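Long-range contacts in type IV pilus biogenesis factor PilY1 (Pseudomonas aeruginosa, PDB 3HX6), which primes type IV pilus assembly, functions in twitching motility and host-cell adhesion, and seems to regulate pilus retraction through calcium binding and release: residues 153-158 with 167-172; 337-342 with 370-375. The protein carries 3 engineered substitutions. All coordinates share one frame; numbering follows the deposited sequence.

Contact 1: residues 153-158 with 167-172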
loop_
_atom_site.group_PDB
_atom_site.type_symbol
_atom_site.label_atom_id
_atom_site.label_comp_id
_atom_site.label_asym_id
_atom_site.label_seq_id
_atom_site.Cartn_x
_atom_site.Cartn_y
_atom_site.Cartn_z
ATOM N N THR A 153 -7.567 19.329 -9.253
ATOM C CA THR A 153 -6.654 18.334 -9.783
ATOM C C THR A 153 -6.447 18.879 -11.183
ATOM O O THR A 153 -7.409 19.098 -11.926
ATOM C CB THR A 153 -7.260 16.927 -9.860
ATOM O OG1 THR A 153 -7.545 16.453 -8.538
ATOM C CG2 THR A 153 -6.268 15.977 -10.519
ATOM N N VAL A 154 -5.197 19.143 -11.533
ATOM C CA VAL A 154 -4.908 19.701 -12.840
ATOM C C VAL A 154 -4.115 18.733 -13.703
ATOM O O VAL A 154 -3.519 17.783 -13.205
ATOM C CB VAL A 154 -4.118 21.027 -12.704
ATOM C CG1 VAL A 154 -2.707 20.748 -12.178
ATOM C CG2 VAL A 154 -4.051 21.738 -14.041
ATOM N N LEU A 155 -4.134 18.986 -15.006
ATOM C CA LEU A 155 -3.405 18.181 -15.968
ATOM C C LEU A 155 -2.665 19.164 -16.863
ATOM O O LEU A 155 -3.266 20.069 -17.429
ATOM C CB LEU A 155 -4.368 17.314 -16.797
ATOM C CG LEU A 155 -3.745 16.446 -17.898
ATOM C CD1 LEU A 155 -4.684 15.308 -18.264
ATOM C CD2 LEU A 155 -3.432 17.303 -19.113
ATOM N N ILE A 156 -1.352 19.002 -16.957
ATOM C CA ILE A 156 -0.550 19.874 -17.789
ATOM C C ILE A 156 -0.052 19.071 -18.989
ATOM O O ILE A 156 0.570 18.023 -18.835
ATOM C CB ILE A 156 0.647 20.472 -16.999
ATOM C CG1 ILE A 156 0.133 21.386 -15.876
ATOM C CG2 ILE A 156 1.511 21.323 -17.918
ATOM C CD1 ILE A 156 -0.544 20.679 -14.753
ATOM N N GLY A 157 -0.358 19.558 -20.185
ATOM C CA GLY A 157 0.067 18.867 -21.390
ATOM C C GLY A 157 0.836 19.793 -22.304
ATOM O O GLY A 157 1.021 20.963 -21.984
ATOM N N SER A 158 1.305 19.281 -23.437
ATOM C CA SER A 158 2.041 20.124 -24.375
ATOM C C SER A 158 1.792 19.628 -25.790
ATOM O O SER A 158 1.294 18.520 -25.980
ATOM C CB SER A 158 3.541 20.092 -24.075
ATOM O OG SER A 158 4.157 18.963 -24.665
ATOM N N PHE A 167 -0.391 23.632 -22.198
ATOM C CA PHE A 167 -1.767 23.844 -21.799
ATOM C C PHE A 167 -2.030 23.138 -20.477
ATOM O O PHE A 167 -1.327 22.193 -20.105
ATOM C CB PHE A 167 -2.766 23.386 -22.877
ATOM C CG PHE A 167 -2.732 21.916 -23.176
ATOM C CD1 PHE A 167 -1.986 21.424 -24.244
ATOM C CD2 PHE A 167 -3.471 21.022 -22.403
ATOM C CE1 PHE A 167 -1.980 20.057 -24.543
ATOM C CE2 PHE A 167 -3.472 19.659 -22.691
ATOM C CZ PHE A 167 -2.725 19.174 -23.764
ATOM N N ALA A 168 -3.030 23.632 -19.756
ATOM C CA ALA A 168 -3.399 23.064 -18.474
ATOM C C ALA A 168 -4.904 22.876 -18.455
ATOM O O ALA A 168 -5.648 23.735 -18.921
ATOM C CB ALA A 168 -2.968 24.001 -17.341
ATOM N N LEU A 169 -5.351 21.739 -17.942
ATOM C CA LEU A 169 -6.776 21.477 -17.855
ATOM C C LEU A 169 -7.114 21.243 -16.392
ATOM O O LEU A 169 -6.274 20.759 -15.627
ATOM C CB LEU A 169 -7.151 20.226 -18.663
ATOM C CG LEU A 169 -6.729 20.176 -20.138
ATOM C CD1 LEU A 169 -7.100 18.818 -20.734
ATOM C CD2 LEU A 169 -7.391 21.302 -20.902
ATOM N N ASP A 170 -8.328 21.620 -16.001
ATOM C CA ASP A 170 -8.788 21.389 -14.640
ATOM C C ASP A 170 -9.491 20.053 -14.781
ATOM O O ASP A 170 -10.552 19.965 -15.396
ATOM C CB ASP A 170 -9.795 22.451 -14.193
ATOM C CG ASP A 170 -10.237 22.257 -12.753
ATOM O OD1 ASP A 170 -10.458 21.094 -12.346
ATOM O OD2 ASP A 170 -10.369 23.263 -12.027
ATOM N N VAL A 171 -8.895 19.013 -14.219
ATOM C CA VAL A 171 -9.445 17.674 -14.332
ATOM C C VAL A 171 -10.038 17.141 -13.018
ATOM O O VAL A 171 -10.228 15.936 -12.840
ATOM C CB VAL A 171 -8.336 16.737 -14.888
ATOM C CG1 VAL A 171 -7.739 15.874 -13.785
ATOM C CG2 VAL A 171 -8.883 15.925 -16.031
ATOM N N THR A 172 -10.349 18.054 -12.106
ATOM C CA THR A 172 -10.921 17.693 -10.813
ATOM C C THR A 172 -12.210 16.890 -10.992
ATOM O O THR A 172 -12.442 15.905 -10.295
ATOM C CB THR A 172 -11.240 18.947 -9.987
ATOM O OG1 THR A 172 -10.099 19.813 -9.980
ATOM C CG2 THR A 172 -11.601 18.566 -8.557
#

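Contact 2: residues 337-342 with 370-375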
loop_
_atom_site.group_PDB
_atom_site.type_symbol
_atom_site.label_atom_id
_atom_site.label_comp_id
_atom_site.label_asym_id
_atom_site.label_seq_id
_atom_site.Cartn_x
_atom_site.Cartn_y
_atom_site.Cartn_z
ATOM N N HIS A 337 23.001 14.222 1.318
ATOM C CA HIS A 337 24.347 13.681 1.430
ATOM C C HIS A 337 24.493 12.907 2.749
ATOM O O HIS A 337 23.861 13.247 3.749
ATOM C CB HIS A 337 25.356 14.822 1.359
ATOM C CG HIS A 337 26.772 14.370 1.204
ATOM N ND1 HIS A 337 27.541 13.950 2.268
ATOM C CD2 HIS A 337 27.553 14.254 0.105
ATOM C CE1 HIS A 337 28.736 13.600 1.830
ATOM N NE2 HIS A 337 28.771 13.775 0.521
ATOM N N PRO A 338 25.308 11.841 2.757
ATOM C CA PRO A 338 25.519 11.032 3.966
ATOM C C PRO A 338 25.933 11.826 5.205
ATOM O O PRO A 338 25.600 11.447 6.324
ATOM C CB PRO A 338 26.601 10.046 3.536
ATOM C CG PRO A 338 26.295 9.837 2.090
ATOM C CD PRO A 338 25.994 11.238 1.601
ATOM N N THR A 339 26.663 12.920 5.005
ATOM C CA THR A 339 27.116 13.753 6.121
ATOM C C THR A 339 26.020 14.697 6.591
ATOM O O THR A 339 26.184 15.405 7.585
ATOM C CB THR A 339 28.324 14.625 5.731
ATOM O OG1 THR A 339 27.960 15.480 4.639
ATOM C CG2 THR A 339 29.505 13.757 5.322
ATOM N N ARG A 340 24.911 14.706 5.861
ATOM C CA ARG A 340 23.772 15.562 6.160
ATOM C C ARG A 340 24.016 17.011 5.759
ATOM O O ARG A 340 23.185 17.884 6.014
ATOM C CB ARG A 340 23.380 15.474 7.639
ATOM C CG ARG A 340 22.807 14.119 8.032
ATOM C CD ARG A 340 22.041 14.193 9.346
ATOM N NE ARG A 340 20.748 14.859 9.197
ATOM C CZ ARG A 340 19.699 14.330 8.571
ATOM N NH1 ARG A 340 19.784 13.120 8.030
ATOM N NH2 ARG A 340 18.563 15.010 8.483
ATOM N N LYS A 341 25.158 17.269 5.137
ATOM C CA LYS A 341 25.445 18.610 4.651
ATOM C C LYS A 341 25.218 18.615 3.145
ATOM O O LYS A 341 25.903 17.905 2.406
ATOM C CB LYS A 341 26.891 19.017 4.916
ATOM C CG LYS A 341 27.200 20.404 4.366
ATOM C CD LYS A 341 28.669 20.754 4.488
ATOM C CE LYS A 341 28.937 22.151 3.958
ATOM N NZ LYS A 341 30.386 22.509 4.037
ATOM N N GLY A 342 24.259 19.410 2.687
ATOM C CA GLY A 342 24.000 19.476 1.263
ATOM C C GLY A 342 23.305 18.244 0.713
ATOM O O GLY A 342 22.848 17.372 1.463
ATOM N N GLY A 370 26.349 11.932 -10.096
ATOM C CA GLY A 370 25.924 12.202 -8.739
ATOM C C GLY A 370 26.826 13.343 -8.293
ATOM O O GLY A 370 27.994 13.120 -7.984
ATOM N N ILE A 371 26.297 14.565 -8.269
ATOM C CA ILE A 371 27.083 15.736 -7.888
ATOM C C ILE A 371 26.691 16.326 -6.534
ATOM O O ILE A 371 25.521 16.561 -6.255
ATOM C CB ILE A 371 26.955 16.856 -8.945
ATOM C CG1 ILE A 371 27.387 16.335 -10.315
ATOM C CG2 ILE A 371 27.806 18.059 -8.531
ATOM C CD1 ILE A 371 28.824 15.860 -10.380
ATOM N N TRP A 372 27.684 16.596 -5.701
ATOM C CA TRP A 372 27.418 17.148 -4.383
ATOM C C TRP A 372 27.148 18.648 -4.402
ATOM O O TRP A 372 28.014 19.431 -4.773
ATOM C CB TRP A 372 28.600 16.865 -3.459
ATOM C CG TRP A 372 28.356 17.168 -2.011
ATOM C CD1 TRP A 372 27.177 17.544 -1.431
ATOM C CD2 TRP A 372 29.306 17.047 -0.946
ATOM N NE1 TRP A 372 27.334 17.659 -0.074
ATOM C CE2 TRP A 372 28.630 17.359 0.253
ATOM C CE3 TRP A 372 30.663 16.701 -0.889
ATOM C CZ2 TRP A 372 29.267 17.334 1.503
ATOM C CZ3 TRP A 372 31.300 16.677 0.356
ATOM C CH2 TRP A 372 30.597 16.992 1.533
ATOM N N ASP A 373 25.935 19.039 -4.029
ATOM C CA ASP A 373 25.591 20.455 -3.927
ATOM C C ASP A 373 25.704 20.683 -2.419
ATOM O O ASP A 373 24.861 20.216 -1.664
ATOM C CB ASP A 373 24.150 20.717 -4.375
ATOM C CG ASP A 373 23.785 22.189 -4.318
ATOM O OD1 ASP A 373 24.574 22.974 -3.741
ATOM O OD2 ASP A 373 22.711 22.564 -4.839
ATOM N N GLN A 374 26.748 21.384 -1.981
ATOM C CA GLN A 374 26.955 21.611 -0.552
ATOM C C GLN A 374 26.317 22.878 -0.000
ATOM O O GLN A 374 26.437 23.167 1.191
ATOM C CB GLN A 374 28.450 21.664 -0.244
ATOM C CG GLN A 374 29.267 20.581 -0.902
ATOM C CD GLN A 374 30.691 20.570 -0.388
ATOM O OE1 GLN A 374 31.616 20.192 -1.097
ATOM N NE2 GLN A 374 30.867 20.978 0.859
ATOM N N GLN A 375 25.637 23.627 -0.856
ATOM C CA GLN A 375 25.024 24.889 -0.441
ATOM C C GLN A 375 23.512 24.839 -0.594
ATOM O O GLN A 375 22.941 25.593 -1.371
ATOM C CB GLN A 375 25.588 26.022 -1.296
ATOM C CG GLN A 375 27.105 26.078 -1.299
ATOM C CD GLN A 375 27.639 27.143 -2.236
ATOM O OE1 GLN A 375 27.662 26.965 -3.457
ATOM N NE2 GLN A 375 28.053 28.266 -1.672
#

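Contact 1: residues 153-158 with 167-172
In the beta hairpin of strands 150-158 and 165-170, the two inner strands of a four-stranded antiparallel propeller blade, L155 and L169 form a hydrogen-bonded pair, with L155 N to L169 O at 2.8 Å and L169 N to L155 O at 2.7 Å. Two residues along, G157 and F167 repeat the pattern. The F167 ring turns back over this pair: its CG lies between the backbone N and the carbonyl carbon (chi1 63°), which lays one ring face on G157. The CA of G157 stands 3.9 Å from the F167 ring centroid, 18° off the normal, a CH-pi contact. On the same side of the sheet, L155 CD2 bridges two neighbours, touching F167 CE2 and L169 CD1, each at 4.3 Å. The other side carries an apolar row in which A168 CB touches both V154 CG2 and I156 CG1.

At the far end the ladder changes character. V171 N still reaches T153 O, at 2.7 Å, but T153 N, which in a regular continuation would meet V171 O, bonds to the side-chain hydroxyl OG1 of T172 at 2.7 Å, nearly straight at 166°. That hydroxyl in turn donates to D170 OD1, which also accepts from T172 N in an Asx turn; T172 OG1 is thus gripped by two bonds, one from the strand's N-H and one to the carboxylate. CG2 of T153 packs on V171 CG1 at 3.6 Å.

T153 OG1 is held by R84 and D144. Helix 74-82 adds F77 against both threonines, L97 of strand 97-99 covers L155, F167 and L169, and strands 141-147 and 178-184 complete the blade on either side.

Contact 2: residues 337-342 with 370-375
The indole of W372 is sandwiched: the H337 imidazole stacks on one face and CG of Q374 lies over the other, while the carbonyl of K341 meets its edge near the ring plane. Imidazole and six-membered indole ring form an offset stack, with planes 15° apart and centroids 3.8 Å apart; the closest atoms are H337 CD2 and W372 CE2, at 3.3 Å. CD of P338 lies above the opposite face of the imidazole, toward the rim. Both aromatic side chains leave the backbone with CG anti to N (chi1 -170° in W372), and the two, crossing at about a right angle, bring their rings face to face.

At the indole edge W372 NE1 donates to K341 O at 2.9 Å, a moderately bent bond (149° at the hydrogen), so the stacked ring is also fixed in its own plane. The imidazole is steadied from within its loop, where T339 N donates to H337 ND1 at 3.1 Å. H337 opens a type I turn closed by R340 N to H337 O, and a further bond from H337 N to G342 O draws the two ends of the loop together. G342, at positive phi, packs its CA against D373 O, 3.1 Å away, and close to the backbone of Q374. The extended K341 chain ends near Q374 NE2 without a hydrogen bond between them; Q374 OE1 is bonded to T429.

The loop 337-342 joins strands 333-336 and 343-348, and by folding back it reaches past the latter to strand 367-373, the next in the sheet. W422 meets both H337 and W372 edge-to-face, and I344 of strand 343-348 touches H337 and P338.

Contacts 1 and 2 lie on opposite sides of the centre of the C-terminal domain, their centres 35 Å apart and their nearest atoms about 25 Å apart, so neither touches the other. Contact 1 joins neighbouring strands within one four-stranded blade; contact 2 pins a connecting loop onto a strand of a larger mixed sheet. They differ also in their relation to the bound calcium, held by D258, N260, D262, V264 and D266. Contact 1 is remote from that loop, whereas the D373 side chain of contact 2 comes within about 10 Å of that of D266 and pairs with R279 and Y269, on strands following the calcium-binding loop.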